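Local coordinates for protein alpha-1,6-mannanase (Bacteroides thetaiotaomicron, PDB 4V1S) that probably hydrolyses alpha-1,6-mannosidic linkages in mannan as a family 76 glycoside hydrolase of a gut symbiont that uses polysaccharides, at residues Leu87-Thr92 against Ala105-Cys109. Sequence-based numbering, arbitrary orientation.
Sequences LLYTYT and ALMNC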
# COMPACT_ATOMS: atom_id res chain seq x y z
N LEU A 87 0.25 -7.46 -5.89
CA LEU A 87 0.99 -8.10 -6.94
C LEU A 87 1.71 -7.05 -7.78
O LEU A 87 2.88 -7.19 -8.07
CB LEU A 87 0.05 -8.96 -7.83
CG LEU A 87 -0.52 -10.20 -7.21
CD1 LEU A 87 -1.51 -10.85 -8.15
CD2 LEU A 87 0.61 -11.17 -6.87
N LEU A 88 1.03 -5.95 -8.12
CA LEU A 88 1.69 -4.86 -8.84
C LEU A 88 2.96 -4.40 -8.10
O LEU A 88 4.02 -4.22 -8.70
CB LEU A 88 0.71 -3.70 -8.98
CG LEU A 88 1.19 -2.42 -9.64
CD1 LEU A 88 1.54 -2.69 -11.10
CD2 LEU A 88 0.14 -1.32 -9.53
N TYR A 89 2.83 -4.16 -6.80
CA TYR A 89 3.98 -3.74 -5.97
C TYR A 89 5.11 -4.79 -6.00
O TYR A 89 6.30 -4.46 -6.03
CB TYR A 89 3.54 -3.58 -4.53
CG TYR A 89 2.62 -2.44 -4.19
CD1 TYR A 89 2.27 -1.45 -5.11
CD2 TYR A 89 2.08 -2.34 -2.89
CE1 TYR A 89 1.37 -0.43 -4.75
CE2 TYR A 89 1.24 -1.31 -2.51
CZ TYR A 89 0.90 -0.32 -3.44
OH TYR A 89 0.07 0.74 -3.03
N THR A 90 4.73 -6.07 -6.00
CA THR A 90 5.70 -7.16 -5.96
C THR A 90 6.49 -7.22 -7.25
O THR A 90 7.73 -7.25 -7.24
CB THR A 90 5.01 -8.51 -5.73
OG1 THR A 90 4.30 -8.43 -4.50
CG2 THR A 90 6.00 -9.61 -5.68
N TYR A 91 5.79 -7.20 -8.38
CA TYR A 91 6.48 -7.29 -9.67
C TYR A 91 7.34 -6.06 -9.92
O TYR A 91 8.46 -6.14 -10.46
CB TYR A 91 5.49 -7.51 -10.82
CG TYR A 91 4.54 -8.67 -10.66
CD1 TYR A 91 4.96 -9.90 -10.19
CD2 TYR A 91 3.20 -8.55 -11.03
CE1 TYR A 91 4.05 -10.94 -10.03
CE2 TYR A 91 2.31 -9.60 -10.93
CZ TYR A 91 2.74 -10.81 -10.47
OH TYR A 91 1.79 -11.84 -10.35
N THR A 92 6.83 -4.91 -9.53
CA THR A 92 7.61 -3.69 -9.62
C THR A 92 8.92 -3.77 -8.83
O THR A 92 9.99 -3.47 -9.36
CB THR A 92 6.79 -2.51 -9.17
OG1 THR A 92 5.64 -2.37 -10.03
CG2 THR A 92 7.64 -1.22 -9.17
N ALA A 105 5.99 -9.99 -16.29
CA ALA A 105 4.99 -10.22 -15.24
C ALA A 105 4.34 -8.89 -14.86
O ALA A 105 3.10 -8.80 -14.69
CB ALA A 105 5.64 -10.84 -14.01
N LEU A 106 5.17 -7.86 -14.79
CA LEU A 106 4.69 -6.51 -14.48
C LEU A 106 3.75 -6.00 -15.59
O LEU A 106 2.69 -5.45 -15.31
CB LEU A 106 5.85 -5.54 -14.25
CG LEU A 106 5.48 -4.08 -14.01
CD1 LEU A 106 4.50 -3.91 -12.84
CD2 LEU A 106 6.75 -3.28 -13.80
N MET A 107 4.15 -6.18 -16.85
CA MET A 107 3.30 -5.75 -17.95
C MET A 107 1.98 -6.52 -17.98
O MET A 107 0.92 -5.93 -18.20
CB MET A 107 4.01 -5.90 -19.29
CG MET A 107 3.12 -5.50 -20.46
SD MET A 107 2.53 -3.77 -20.38
CE MET A 107 4.04 -2.89 -20.74
N ASN A 108 2.03 -7.83 -17.75
CA ASN A 108 0.80 -8.61 -17.70
C ASN A 108 -0.15 -8.16 -16.56
O ASN A 108 -1.37 -8.12 -16.69
CB ASN A 108 1.11 -10.10 -17.60
CG ASN A 108 1.63 -10.65 -18.90
OD1 ASN A 108 1.35 -10.11 -19.97
ND2 ASN A 108 2.40 -11.73 -18.82
N CYS A 109 0.44 -7.78 -15.43
CA CYS A 109 -0.35 -7.23 -14.32
C CYS A 109 -0.95 -5.89 -14.71
O CYS A 109 -2.14 -5.65 -14.50
CB CYS A 109 0.58 -7.14 -13.12
SG CYS A 109 -0.13 -6.40 -11.68
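Y91, A105 and C109 form the aromatic half of a helical hairpin in the (α/α) barrel of this GH76 enzyme: helices 81-97 and 99-114 follow one another in the chain, and their segments 87-92 and 105-109 run antiparallel at 155°, with axes 9.0 Å apart.

The ring of Y91 is held from three directions. A105 CB lies over one face in a CH-pi contact, 4.1 Å from the ring centroid, while L87 O, one helical turn before Y91, sits against the opposite face near the rim. The third direction is the edge, where C109 CB meets CD2 of Y91 at 3.6 Å. SG of C109 makes a sulfur-aromatic contact there too, 81° from the ring normal and therefore beside the ring instead of above it. With SG anti to the backbone N of C109 (chi1 176°), the thiol is carried across to the backbone of L88, ending 3.7 Å from L88 CA.

Aliphatic packing makes up the other half. L106 CA and CB lie against CB of Y91, at the root of the aromatic side chain, and the leucines L88 and L106 cross at a slant, their CD1 methyls 3.6 Å apart. Beyond them, helix 142-159 adds L152 against L88 and T159 against L106, so the hairpin is bound to the next helix of the chain.

One polar side chain borders this apolar patch. T92 OG1 donates to L88 O at 2.8 Å, which spends the hydroxyl's proton within its own helix; T92 N reaches the same oxygen from the other face of the carbonyl plane. Turned back this way, OG1 still touches CD1 of L106 at 3.4 Å.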